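PDB 6OTU: glucose-6-phosphate isomerase from Chlamydia trachomatis D/UW-3/CX, which catalyses the reversible isomerisation of glucose 6-phosphate to fructose 6-phosphate, an early step of glycolysis. Local coordinates for residues P164-F169 / K343-H348; L316-G321 / A481-C486; P331-I336 / P400-G405; C352-N357 / S373-G378. One frame throughout, in Å; residues are numbered along the deposited sequence.

Contact 1 of 4, residues P164-F169 / K343-H348; sequences PKAMYF and KYFTAH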
loop_
_atom_site.group_PDB
_atom_site.type_symbol
_atom_site.label_atom_id
_atom_site.label_comp_id
_atom_site.label_asym_id
_atom_site.label_seq_id
_atom_site.Cartn_x
_atom_site.Cartn_y
_atom_site.Cartn_z
ATOM N N PRO A 164 -9.778 -5.178 -12.012
ATOM C CA PRO A 164 -9.837 -6.631 -12.254
ATOM C C PRO A 164 -9.026 -7.451 -11.253
ATOM O O PRO A 164 -9.537 -8.445 -10.725
ATOM C CB PRO A 164 -9.301 -6.758 -13.686
ATOM C CG PRO A 164 -9.706 -5.477 -14.334
ATOM C CD PRO A 164 -9.692 -4.410 -13.273
ATOM N N LYS A 165 -7.797 -7.031 -10.942
ATOM C CA LYS A 165 -6.952 -7.802 -10.032
ATOM C C LYS A 165 -7.526 -7.818 -8.616
ATOM O O LYS A 165 -7.559 -8.867 -7.971
ATOM C CB LYS A 165 -5.519 -7.250 -10.041
ATOM C CG LYS A 165 -4.528 -8.074 -9.187
ATOM C CD LYS A 165 -3.079 -7.693 -9.425
ATOM C CE LYS A 165 -2.755 -6.370 -8.766
ATOM N NZ LYS A 165 -1.284 -6.173 -8.587
ATOM N N ALA A 166 -7.997 -6.670 -8.129
ATOM C CA ALA A 166 -8.640 -6.625 -6.821
ATOM C C ALA A 166 -9.873 -7.528 -6.773
ATOM O O ALA A 166 -10.140 -8.182 -5.755
ATOM C CB ALA A 166 -9.014 -5.180 -6.485
ATOM N N MET A 167 -10.638 -7.573 -7.866
ATOM C CA MET A 167 -11.845 -8.390 -7.883
ATOM C C MET A 167 -11.506 -9.872 -8.015
ATOM O O MET A 167 -12.170 -10.714 -7.407
ATOM C CB MET A 167 -12.781 -7.929 -9.014
ATOM C CG MET A 167 -13.490 -6.577 -8.750
ATOM S SD MET A 167 -14.374 -6.445 -7.150
ATOM C CE MET A 167 -13.160 -5.556 -6.155
ATOM N N TYR A 168 -10.471 -10.203 -8.790
ATOM C CA TYR A 168 -10.084 -11.597 -8.957
ATOM C C TYR A 168 -9.684 -12.218 -7.615
ATOM O O TYR A 168 -10.159 -13.303 -7.252
ATOM C CB TYR A 168 -8.948 -11.717 -9.987
ATOM C CG TYR A 168 -8.282 -13.071 -9.915
ATOM C CD1 TYR A 168 -8.888 -14.189 -10.466
ATOM C CD2 TYR A 168 -7.089 -13.243 -9.235
ATOM C CE1 TYR A 168 -8.308 -15.438 -10.361
ATOM C CE2 TYR A 168 -6.501 -14.484 -9.122
ATOM C CZ TYR A 168 -7.114 -15.584 -9.681
ATOM O OH TYR A 168 -6.522 -16.835 -9.571
ATOM N N PHE A 169 -8.822 -11.537 -6.851
ATOM C CA PHE A 169 -8.462 -12.073 -5.540
ATOM C C PHE A 169 -9.628 -12.019 -4.558
ATOM O O PHE A 169 -9.691 -12.840 -3.636
ATOM C CB PHE A 169 -7.240 -11.346 -4.978
ATOM C CG PHE A 169 -5.971 -11.695 -5.694
ATOM C CD1 PHE A 169 -5.234 -12.812 -5.325
ATOM C CD2 PHE A 169 -5.538 -10.941 -6.778
ATOM C CE1 PHE A 169 -4.072 -13.141 -6.011
ATOM C CE2 PHE A 169 -4.376 -11.272 -7.461
ATOM C CZ PHE A 169 -3.648 -12.364 -7.082
ATOM N N LYS A 343 -6.963 -8.364 -0.199
ATOM C CA LYS A 343 -5.576 -7.914 -0.083
ATOM C C LYS A 343 -5.229 -6.851 -1.119
ATOM O O LYS A 343 -4.386 -5.987 -0.849
ATOM C CB LYS A 343 -4.615 -9.106 -0.192
ATOM C CG LYS A 343 -3.522 -9.068 0.870
ATOM C CD LYS A 343 -3.218 -10.437 1.499
ATOM C CE LYS A 343 -2.435 -11.360 0.557
ATOM N NZ LYS A 343 -2.143 -12.695 1.183
ATOM N N TYR A 344 -5.862 -6.872 -2.297
ATOM C CA TYR A 344 -5.544 -5.890 -3.328
ATOM C C TYR A 344 -6.602 -4.808 -3.473
ATOM O O TYR A 344 -6.491 -3.972 -4.378
ATOM C CB TYR A 344 -5.316 -6.569 -4.684
ATOM C CG TYR A 344 -4.211 -7.602 -4.686
ATOM C CD1 TYR A 344 -2.895 -7.257 -4.981
ATOM C CD2 TYR A 344 -4.489 -8.928 -4.376
ATOM C CE1 TYR A 344 -1.890 -8.220 -4.983
ATOM C CE2 TYR A 344 -3.504 -9.884 -4.363
ATOM C CZ TYR A 344 -2.210 -9.535 -4.668
ATOM O OH TYR A 344 -1.255 -10.527 -4.640
ATOM N N PHE A 345 -7.607 -4.780 -2.596
ATOM C CA PHE A 345 -8.714 -3.838 -2.754
ATOM C C PHE A 345 -8.293 -2.399 -2.449
ATOM O O PHE A 345 -8.727 -1.468 -3.136
ATOM C CB PHE A 345 -9.876 -4.261 -1.862
ATOM C CG PHE A 345 -11.152 -3.518 -2.124
ATOM C CD1 PHE A 345 -11.663 -3.416 -3.409
ATOM C CD2 PHE A 345 -11.862 -2.953 -1.074
ATOM C CE1 PHE A 345 -12.857 -2.741 -3.660
ATOM C CE2 PHE A 345 -13.065 -2.279 -1.301
ATOM C CZ PHE A 345 -13.563 -2.174 -2.607
ATOM N N THR A 346 -7.454 -2.194 -1.427
ATOM C CA THR A 346 -7.032 -0.838 -1.066
ATOM C C THR A 346 -6.199 -0.189 -2.174
ATOM O O THR A 346 -6.301 1.022 -2.412
ATOM C CB THR A 346 -6.246 -0.866 0.247
ATOM O OG1 THR A 346 -7.105 -1.292 1.313
ATOM C CG2 THR A 346 -5.702 0.511 0.592
ATOM N N ALA A 347 -5.362 -0.971 -2.854
ATOM C CA ALA A 347 -4.584 -0.413 -3.952
ATOM C C ALA A 347 -5.499 0.118 -5.046
ATOM O O ALA A 347 -5.268 1.207 -5.587
ATOM C CB ALA A 347 -3.626 -1.467 -4.511
ATOM N N HIS A 348 -6.573 -0.617 -5.349
ATOM C CA HIS A 348 -7.528 -0.154 -6.347
ATOM C C HIS A 348 -8.314 1.062 -5.868
ATOM O O HIS A 348 -8.557 1.994 -6.645
ATOM C CB HIS A 348 -8.501 -1.262 -6.712
ATOM C CG HIS A 348 -9.707 -0.750 -7.428
ATOM N ND1 HIS A 348 -9.627 -0.143 -8.665
ATOM C CD2 HIS A 348 -11.013 -0.711 -7.068
ATOM C CE1 HIS A 348 -10.836 0.231 -9.046
ATOM N NE2 HIS A 348 -11.696 -0.105 -8.098
HETATM O O HOH W 1 -8.588 -8.264 -3.309
#

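Contact 2 of 4, residues L316-G321 / A481-C486; sequences LSAMLG and AFQGFC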
loop_
_atom_site.group_PDB
_atom_site.type_symbol
_atom_site.label_atom_id
_atom_site.label_comp_id
_atom_site.label_asym_id
_atom_site.label_seq_id
_atom_site.Cartn_x
_atom_site.Cartn_y
_atom_site.Cartn_z
ATOM N N LEU A 316 -23.632 8.383 2.717
ATOM C CA LEU A 316 -23.178 8.577 4.091
ATOM C C LEU A 316 -21.660 8.502 4.174
ATOM O O LEU A 316 -21.014 9.363 4.779
ATOM C CB LEU A 316 -23.816 7.527 5.006
ATOM C CG LEU A 316 -23.596 7.554 6.520
ATOM C CD1 LEU A 316 -23.756 8.960 7.090
ATOM C CD2 LEU A 316 -24.581 6.603 7.205
ATOM N N SER A 317 -21.072 7.475 3.563
ATOM C CA SER A 317 -19.628 7.328 3.622
ATOM C C SER A 317 -18.932 8.530 2.984
ATOM O O SER A 317 -17.956 9.050 3.532
ATOM C CB SER A 317 -19.221 6.017 2.959
ATOM O OG SER A 317 -17.875 6.074 2.536
ATOM N N ALA A 318 -19.483 9.043 1.877
ATOM C CA ALA A 318 -18.936 10.246 1.257
ATOM C C ALA A 318 -18.999 11.446 2.200
ATOM O O ALA A 318 -18.012 12.178 2.344
ATOM C CB ALA A 318 -19.670 10.552 -0.046
ATOM N N MET A 319 -20.150 11.666 2.861
ATOM C CA MET A 319 -20.293 12.865 3.694
ATOM C C MET A 319 -19.480 12.758 4.987
ATOM O O MET A 319 -18.888 13.751 5.441
ATOM C CB MET A 319 -21.770 13.133 4.000
ATOM C CG MET A 319 -22.613 13.345 2.765
ATOM S SD MET A 319 -21.937 14.587 1.642
ATOM C CE MET A 319 -22.103 16.047 2.669
ATOM N N LEU A 320 -19.414 11.563 5.584
ATOM C CA LEU A 320 -18.498 11.356 6.709
ATOM C C LEU A 320 -17.046 11.600 6.293
ATOM O O LEU A 320 -16.246 12.133 7.072
ATOM C CB LEU A 320 -18.669 9.942 7.262
ATOM C CG LEU A 320 -19.989 9.651 7.993
ATOM C CD1 LEU A 320 -20.179 8.162 8.210
ATOM C CD2 LEU A 320 -20.045 10.410 9.323
ATOM N N GLY A 321 -16.682 11.226 5.065
ATOM C CA GLY A 321 -15.337 11.541 4.590
ATOM C C GLY A 321 -15.112 13.036 4.453
ATOM O O GLY A 321 -14.051 13.549 4.814
ATOM N N ALA A 481 -17.658 9.458 -6.281
ATOM C CA ALA A 481 -18.494 10.314 -7.119
ATOM C C ALA A 481 -19.261 11.332 -6.285
ATOM O O ALA A 481 -19.356 12.508 -6.654
ATOM C CB ALA A 481 -19.467 9.460 -7.944
ATOM N N PHE A 482 -19.838 10.890 -5.161
ATOM C CA PHE A 482 -20.574 11.819 -4.315
ATOM C C PHE A 482 -19.635 12.880 -3.749
ATOM O O PHE A 482 -19.996 14.060 -3.677
ATOM C CB PHE A 482 -21.304 11.071 -3.197
ATOM C CG PHE A 482 -22.665 10.510 -3.593
ATOM C CD1 PHE A 482 -23.614 11.306 -4.220
ATOM C CD2 PHE A 482 -22.998 9.187 -3.299
ATOM C CE1 PHE A 482 -24.863 10.801 -4.568
ATOM C CE2 PHE A 482 -24.250 8.674 -3.643
ATOM C CZ PHE A 482 -25.181 9.483 -4.275
ATOM N N GLN A 483 -18.413 12.488 -3.374
ATOM C CA GLN A 483 -17.464 13.484 -2.872
ATOM C C GLN A 483 -17.100 14.487 -3.967
ATOM O O GLN A 483 -17.065 15.699 -3.722
ATOM C CB GLN A 483 -16.217 12.799 -2.301
ATOM C CG GLN A 483 -16.517 11.877 -1.123
ATOM C CD GLN A 483 -15.295 11.431 -0.332
ATOM O OE1 GLN A 483 -15.355 11.313 0.899
ATOM N NE2 GLN A 483 -14.193 11.169 -1.021
ATOM N N GLY A 484 -16.855 14.005 -5.187
ATOM C CA GLY A 484 -16.604 14.922 -6.289
ATOM C C GLY A 484 -17.781 15.844 -6.568
ATOM O O GLY A 484 -17.592 17.039 -6.820
ATOM N N PHE A 485 -19.015 15.301 -6.537
ATOM C CA PHE A 485 -20.211 16.122 -6.755
ATOM C C PHE A 485 -20.337 17.194 -5.687
ATOM O O PHE A 485 -20.780 18.319 -5.963
ATOM C CB PHE A 485 -21.479 15.260 -6.743
ATOM C CG PHE A 485 -21.578 14.291 -7.881
ATOM C CD1 PHE A 485 -21.032 14.588 -9.114
ATOM C CD2 PHE A 485 -22.241 13.082 -7.717
ATOM C CE1 PHE A 485 -21.133 13.700 -10.163
ATOM C CE2 PHE A 485 -22.343 12.184 -8.761
ATOM C CZ PHE A 485 -21.789 12.493 -9.990
ATOM N N CYS A 486 -19.950 16.853 -4.459
ATOM C CA CYS A 486 -20.031 17.794 -3.354
ATOM C C CYS A 486 -18.963 18.884 -3.493
ATOM O O CYS A 486 -19.276 20.080 -3.425
ATOM C CB CYS A 486 -19.890 17.039 -2.034
ATOM S SG CYS A 486 -20.110 18.053 -0.577
#

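Contact 3 of 4, residues P331-I336 / P400-G405; sequences PTTAVI and PVEFIG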
loop_
_atom_site.group_PDB
_atom_site.type_symbol
_atom_site.label_atom_id
_atom_site.label_comp_id
_atom_site.label_asym_id
_atom_site.label_seq_id
_atom_site.Cartn_x
_atom_site.Cartn_y
_atom_site.Cartn_z
ATOM N N PRO A 331 -5.828 14.831 6.518
ATOM C CA PRO A 331 -5.473 14.738 5.095
ATOM C C PRO A 331 -5.409 13.321 4.525
ATOM O O PRO A 331 -5.146 13.179 3.323
ATOM C CB PRO A 331 -4.091 15.411 5.048
ATOM C CG PRO A 331 -3.491 15.121 6.414
ATOM C CD PRO A 331 -4.657 15.058 7.387
ATOM N N THR A 332 -5.629 12.265 5.312
ATOM C CA THR A 332 -5.583 10.903 4.790
ATOM C C THR A 332 -6.782 10.110 5.291
ATOM O O THR A 332 -7.508 10.548 6.181
ATOM C CB THR A 332 -4.294 10.136 5.169
ATOM O OG1 THR A 332 -4.379 9.646 6.520
ATOM C CG2 THR A 332 -3.040 10.987 4.993
ATOM N N THR A 333 -6.980 8.937 4.676
ATOM C CA THR A 333 -7.922 7.907 5.101
ATOM C C THR A 333 -7.251 6.557 4.899
ATOM O O THR A 333 -6.764 6.269 3.800
ATOM C CB THR A 333 -9.244 7.927 4.300
ATOM O OG1 THR A 333 -9.847 9.217 4.367
ATOM C CG2 THR A 333 -10.227 6.925 4.884
ATOM N N ALA A 334 -7.256 5.730 5.945
ATOM C CA ALA A 334 -6.784 4.350 5.885
ATOM C C ALA A 334 -7.963 3.401 5.701
ATOM O O ALA A 334 -8.892 3.383 6.525
ATOM C CB ALA A 334 -6.021 3.973 7.154
ATOM N N VAL A 335 -7.912 2.594 4.653
ATOM C CA VAL A 335 -8.896 1.541 4.421
ATOM C C VAL A 335 -8.298 0.227 4.915
ATOM O O VAL A 335 -7.244 -0.201 4.433
ATOM C CB VAL A 335 -9.295 1.463 2.936
ATOM C CG1 VAL A 335 -10.490 0.550 2.752
ATOM C CG2 VAL A 335 -9.600 2.875 2.374
ATOM N N ILE A 336 -8.964 -0.414 5.874
ATOM C CA ILE A 336 -8.388 -1.558 6.585
ATOM C C ILE A 336 -9.282 -2.785 6.444
ATOM O O ILE A 336 -10.175 -2.994 7.274
ATOM C CB ILE A 336 -8.164 -1.232 8.075
ATOM C CG1 ILE A 336 -7.303 0.032 8.242
ATOM C CG2 ILE A 336 -7.562 -2.427 8.811
ATOM C CD1 ILE A 336 -5.875 -0.088 7.674
ATOM N N PRO A 400 -8.168 8.932 10.067
ATOM C CA PRO A 400 -9.484 8.259 10.023
ATOM C C PRO A 400 -9.405 6.907 9.314
ATOM O O PRO A 400 -8.722 6.761 8.298
ATOM C CB PRO A 400 -10.365 9.237 9.232
ATOM C CG PRO A 400 -9.569 10.559 9.212
ATOM C CD PRO A 400 -8.130 10.206 9.331
ATOM N N VAL A 401 -10.120 5.916 9.847
ATOM C CA VAL A 401 -10.046 4.543 9.354
ATOM C C VAL A 401 -11.413 4.097 8.847
ATOM O O VAL A 401 -12.445 4.387 9.460
ATOM C CB VAL A 401 -9.537 3.566 10.442
ATOM C CG1 VAL A 401 -9.851 2.108 10.077
ATOM C CG2 VAL A 401 -8.062 3.722 10.641
ATOM N N GLU A 402 -11.403 3.370 7.740
ATOM C CA GLU A 402 -12.546 2.632 7.230
ATOM C C GLU A 402 -12.243 1.141 7.388
ATOM O O GLU A 402 -11.464 0.573 6.619
ATOM C CB GLU A 402 -12.829 3.004 5.774
ATOM C CG GLU A 402 -13.203 4.483 5.573
ATOM C CD GLU A 402 -13.420 4.867 4.109
ATOM O OE1 GLU A 402 -12.837 4.232 3.204
ATOM O OE2 GLU A 402 -14.189 5.815 3.861
ATOM N N PHE A 403 -12.862 0.511 8.384
ATOM C CA PHE A 403 -12.703 -0.926 8.593
ATOM C C PHE A 403 -13.650 -1.686 7.687
ATOM O O PHE A 403 -14.827 -1.324 7.558
ATOM C CB PHE A 403 -13.010 -1.319 10.048
ATOM C CG PHE A 403 -11.966 -0.903 11.030
ATOM C CD1 PHE A 403 -10.711 -1.503 11.029
ATOM C CD2 PHE A 403 -12.224 0.108 11.946
ATOM C CE1 PHE A 403 -9.728 -1.109 11.936
ATOM C CE2 PHE A 403 -11.250 0.498 12.869
ATOM C CZ PHE A 403 -9.999 -0.115 12.861
ATOM N N ILE A 404 -13.158 -2.768 7.094
ATOM C CA ILE A 404 -14.013 -3.659 6.321
ATOM C C ILE A 404 -13.860 -5.071 6.856
ATOM O O ILE A 404 -12.738 -5.580 6.941
ATOM C CB ILE A 404 -13.684 -3.619 4.816
ATOM C CG1 ILE A 404 -13.622 -2.168 4.333
ATOM C CG2 ILE A 404 -14.706 -4.456 4.043
ATOM C CD1 ILE A 404 -13.549 -1.999 2.819
ATOM N N GLY A 405 -14.984 -5.716 7.178
ATOM C CA GLY A 405 -14.937 -7.047 7.742
ATOM C C GLY A 405 -16.106 -7.928 7.355
ATOM O O GLY A 405 -17.100 -7.487 6.759
#

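Contact 4 of 4, residues C352-N357 / S373-G378; sequences CGMESN and SPIIWG. With G6Q (glucose-6-phosphate), chain E.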
loop_
_atom_site.group_PDB
_atom_site.type_symbol
_atom_site.label_atom_id
_atom_site.label_comp_id
_atom_site.label_asym_id
_atom_site.label_seq_id
_atom_site.Cartn_x
_atom_site.Cartn_y
_atom_site.Cartn_z
ATOM N N CYS A 352 -8.793 4.771 -7.485
ATOM C CA CYS A 352 -10.109 5.234 -7.892
ATOM C C CYS A 352 -10.450 6.555 -7.214
ATOM O O CYS A 352 -10.975 7.473 -7.852
ATOM C CB CYS A 352 -11.137 4.149 -7.586
ATOM S SG CYS A 352 -12.843 4.577 -8.124
ATOM N N GLY A 353 -10.096 6.692 -5.936
ATOM C CA GLY A 353 -10.334 7.915 -5.191
ATOM C C GLY A 353 -9.354 9.031 -5.493
ATOM O O GLY A 353 -9.775 10.161 -5.740
ATOM N N MET A 354 -8.048 8.738 -5.490
ATOM C CA MET A 354 -7.054 9.796 -5.685
ATOM C C MET A 354 -6.966 10.241 -7.141
ATOM O O MET A 354 -6.711 11.421 -7.417
ATOM C CB MET A 354 -5.686 9.336 -5.192
ATOM C CG MET A 354 -5.682 9.031 -3.696
ATOM S SD MET A 354 -4.057 8.630 -3.053
ATOM C CE MET A 354 -3.284 10.232 -3.118
ATOM N N GLU A 355 -7.127 9.320 -8.094
ATOM C CA GLU A 355 -7.126 9.750 -9.489
ATOM C C GLU A 355 -8.400 10.522 -9.838
ATOM O O GLU A 355 -8.358 11.484 -10.619
ATOM C CB GLU A 355 -6.950 8.551 -10.418
ATOM C CG GLU A 355 -6.321 8.914 -11.737
ATOM C CD GLU A 355 -6.490 7.839 -12.757
ATOM O OE1 GLU A 355 -6.122 8.081 -13.915
ATOM O OE2 GLU A 355 -6.996 6.752 -12.408
ATOM N N SER A 356 -9.544 10.118 -9.274
ATOM C CA SER A 356 -10.784 10.840 -9.550
ATOM C C SER A 356 -10.768 12.221 -8.913
ATOM O O SER A 356 -11.052 13.225 -9.571
ATOM C CB SER A 356 -11.996 10.055 -9.040
ATOM O OG SER A 356 -12.159 8.831 -9.730
ATOM N N ASN A 357 -10.432 12.296 -7.631
ATOM C CA ASN A 357 -10.675 13.513 -6.877
ATOM C C ASN A 357 -9.393 14.244 -6.525
ATOM O O ASN A 357 -9.438 15.241 -5.793
ATOM C CB ASN A 357 -11.523 13.185 -5.642
ATOM C CG ASN A 357 -12.917 12.702 -6.037
ATOM O OD1 ASN A 357 -13.420 13.100 -7.090
ATOM N ND2 ASN A 357 -13.539 11.841 -5.222
ATOM N N SER A 373 -9.294 15.273 -2.680
ATOM C CA SER A 373 -9.036 13.889 -2.282
ATOM C C SER A 373 -7.991 13.831 -1.171
ATOM O O SER A 373 -6.999 14.564 -1.223
ATOM C CB SER A 373 -8.566 13.026 -3.455
ATOM O OG SER A 373 -8.403 11.681 -3.014
ATOM N N PRO A 374 -8.211 13.036 -0.136
ATOM C CA PRO A 374 -7.128 12.704 0.792
ATOM C C PRO A 374 -6.243 11.614 0.198
ATOM O O PRO A 374 -6.565 11.004 -0.832
ATOM C CB PRO A 374 -7.865 12.214 2.045
ATOM C CG PRO A 374 -9.180 11.677 1.528
ATOM C CD PRO A 374 -9.502 12.437 0.251
ATOM N N ILE A 375 -5.095 11.393 0.855
ATOM C CA ILE A 375 -4.299 10.207 0.564
ATOM C C ILE A 375 -5.092 8.988 1.005
ATOM O O ILE A 375 -5.613 8.933 2.127
ATOM C CB ILE A 375 -2.935 10.260 1.265
ATOM C CG1 ILE A 375 -2.251 11.614 1.069
ATOM C CG2 ILE A 375 -2.028 9.143 0.756
ATOM C CD1 ILE A 375 -2.002 11.953 -0.337
ATOM N N ILE A 376 -5.231 8.025 0.113
ATOM C CA ILE A 376 -5.894 6.774 0.443
ATOM C C ILE A 376 -4.805 5.719 0.532
ATOM O O ILE A 376 -3.999 5.574 -0.391
ATOM C CB ILE A 376 -6.988 6.424 -0.577
ATOM C CG1 ILE A 376 -8.094 7.488 -0.516
ATOM C CG2 ILE A 376 -7.575 5.040 -0.297
ATOM C CD1 ILE A 376 -9.131 7.404 -1.643
ATOM N N TRP A 377 -4.735 5.045 1.676
ATOM C CA TRP A 377 -3.702 4.060 1.949
ATOM C C TRP A 377 -4.276 3.042 2.926
ATOM O O TRP A 377 -5.386 3.203 3.430
ATOM C CB TRP A 377 -2.451 4.736 2.508
ATOM C CG TRP A 377 -2.677 5.352 3.838
ATOM C CD1 TRP A 377 -3.469 6.437 4.130
ATOM C CD2 TRP A 377 -2.137 4.900 5.082
ATOM N NE1 TRP A 377 -3.436 6.695 5.490
ATOM C CE2 TRP A 377 -2.622 5.770 6.092
ATOM C CE3 TRP A 377 -1.286 3.847 5.444
ATOM C CZ2 TRP A 377 -2.281 5.615 7.439
ATOM C CZ3 TRP A 377 -0.938 3.699 6.788
ATOM C CH2 TRP A 377 -1.437 4.580 7.766
ATOM N N GLY A 378 -3.524 1.995 3.200
ATOM C CA GLY A 378 -3.991 0.991 4.137
ATOM C C GLY A 378 -3.489 -0.392 3.774
ATOM O O GLY A 378 -2.807 -0.594 2.771
HETATM C C1 G6Q E . -7.892 5.245 -15.576
HETATM C C2 G6Q E . -6.634 5.981 -16.043
HETATM C C3 G6Q E . -5.432 5.069 -16.264
HETATM C C4 G6Q E . -5.564 4.148 -17.483
HETATM C C5 G6Q E . -4.219 3.526 -17.859
HETATM C C6 G6Q E . -4.349 2.477 -18.938
HETATM O O1 G6Q E . -8.920 5.833 -15.509
HETATM O O2 G6Q E . -6.890 6.719 -17.231
HETATM O O3 G6Q E . -5.208 4.272 -15.098
HETATM O O4 G6Q E . -6.496 3.104 -17.214
HETATM O O5 G6Q E . -3.324 4.565 -18.269
HETATM O O6 G6Q E . -4.992 3.097 -20.085
HETATM P P G6Q E . -5.464 2.177 -21.328
HETATM O O1P G6Q E . -6.525 1.232 -20.790
HETATM O O2P G6Q E . -6.022 3.174 -22.337
HETATM O O3P G6Q E . -4.234 1.450 -21.832
HETATM O O HOH W 2 -11.766 11.146 -2.902
#

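Contact 1 of 4, residues P164-F169 / K343-H348
Lys165, Ala166, Met167 and Phe169 of helix 162-172 pack against the start of helix 345-357. The two helices belong to different alpha/beta sandwich units of the phosphoglucose isomerase fold: the first follows strand 151-155 of the five-stranded parallel sheet, the second follows strand 332-337 of the mixed sheet. Lys165 comes first. Its chain leaves the helix with CG anti to the backbone N (chi1 -176°) and then bends at chi3, which brings CE to 3.9 Å from Tyr344 CD1; the methylenes thus serve as apolar surface, while NZ makes a long, weak ion pair with Glu161. Ala166 sits where the backbones come closest, and its small side chain suits this: CB lies 3.5 Å from Tyr344 O and 4.0 Å from His348 CB. A water joins the backbones beside it, donating to Ala166 O at 2.9 Å and accepting from Tyr344 N at 3.2 Å. This occupies the N-H of Tyr344, the N-cap residue of helix 345-357. Met167 starts away from the partner, but bends at chi2 and chi3 bring its methyl back, and CE reaches Phe345 CE1 at 3.8 Å. The flexible thioether therefore fills a place that its CB does not face. Phe169 turns one ring face to Tyr344. Their planes meet obliquely, at 37°. Tyr344 CE2 lies over the centre of the Phe169 ring, 3.2 Å above its plane, while Tyr168 CD2 sits over the opposite face, nearer the rim.

Contact 2 of 4, residues L316-G321 / A481-C486
Ala318 and Gln483 mark the closest backbone approach of a buried helix-helix contact, in which helix 313-327 meets helix 466-487 beside the mixed sheet. The axes of the two short segments approach to 8.7 Å and cross at -53°, an inclination common among packed helices of globular proteins. Ala318 makes the approach possible. Its methyl points at the other helix and fits between two side-chain stems, with CB 3.6 Å from Phe482 CB and also 3.6 Å from Gln483 CG. A single carbon is the right size where the CA atoms of Ala318 and Gln483 are 5.4 Å apart. Phe482 offers only its base: CB faces the neighbour, but the ring leads away to Leu80 and Met84 of helix 80-89, so one residue serves two interfaces. Gln483 lies beside Ala318 with the aliphatic part of its chain, which is extended beyond CG. The next residue after Ala318, Met319, starts out away from the partner, yet successive bends (chi2 -52°, chi3 -66°) return its end, and CE comes to 4.3 Å from Cys486 SG, about a turn beyond Phe482, in a looser, sulfur-lined part of the contact. Leu74 of helix 65-77 touches both of these residues and helps to close this end. Ser317 touches Glu402 of the mixed sheet, and helix 466-487 lies against the same face, as expected for the layered alpha/beta sandwich of the SIS-type fold.

Contact 3 of 4, residues P331-I336 / P400-G405
Ala334, Val335 and Ile336 pair in parallel with Val401, Glu402 and Phe403 through four backbone hydrogen bonds, from Ala334 N to Pro400 O at the start to Ile404 N with Ile336 O at the end. The bond from Glu402 N to Ala334 O is 2.8 Å long. On the face bearing Ala334, Ile336, Val401 and Phe403 the packing is tight and wholly apolar. Ile336 CG1 meets Val401 CG1 at 3.8 Å, and Ile336 CB lies 3.9 Å from Phe403 CD1, the two side chains running the same way. Val401 CG1 also sits 3.4 Å above the centre of the Phe403 ring.

The other face is looser, and Thr333 and Glu402 remain partly exposed there. The extended Glu402 chain passes Thr333 CG2, 3.9 Å from CD, and brings OE1 to 3.6 Å from Val335 CG2. Its carboxylate is held by a salt bridge to Lys479 and a hydrogen bond from Tyr476, both on helix 466-487. Helix 313-327 adjoins this same face, helix 422-439 packs on Phe403 across the sheet, and strands 375-377 and 456-461 flank the pair.

Contact 4 of 4, residues C352-N357 / S373-G378
Asn357 carries the flat group nearest the junction: its CB touches Ser373 CB at 3.7 Å, while its amide is held by Ser491 at OD1 and by Phe480 O at ND2. ND2 also donates to a water, which in turn makes a weak bond to Ser373 OG. The Trp377 ring has Ile375 O at its edge, in plane, and meets the ring of Phe388 obliquely. The carboxylate of Glu355 lies on the far side of the helix, where OE1 is 3.0 Å from C2 of glucose 6-phosphate and OE2 is held by Gln351. Met354 bridges helix and strand. Its chain runs straight as far as SD and then bends (chi3 72°); SD accepts a weak but straight hydrogen bond from Ile376 N at 3.4 Å (176°), and CE rests on Ile375 CD1 at 3.5 Å. A thioether suits the spot, being apolar yet able to receive an N-H. Gly353 has no side chain, so Ile376 CD1 can approach its CA to 3.8 Å. At the helix end Ser373 N donates to Asn357 O at 3.1 Å, and Ser373 OG donates to the carbonyl of the next residue, Pro374 O, at 2.9 Å, which satisfies a buried hydroxyl. Helix and strand run nearly antiparallel, as in a beta-alpha-beta unit, here strand 332-337, helix 345-357 and strand 375-377. One side of this helix thus packs on the sheet while the other presents Glu355, assigned as the proton donor, to the substrate. The site is completed across the dimer, since His386 O of the second subunit also binds the sugar phosphate.

Contacts 3 and 4 lie in or on the mixed sheet, and contacts 1 and 2 adjoin it. Contact 3 pairs two of its strands, and contact 4 adds strand 375-377, outermost in this chain, bonded to strand 332-337 through Val335 N and Trp377 O; their centres lie about 12 Å apart. Contacts 1 and 4 share helix 345-357, whose start meets helix 162-172 of the other sheet's unit and whose end carries Glu355. Contact 2 packs two helices beside the sheet, its centre about 22 Å from that of contact 1. Along the chain, contact 4 is nested inside contact 3, and contact 3 inside contact 2, while contact 1 crosses contacts 2 and 3. Helix 345-357 thus runs from the junction of the two units to the substrate.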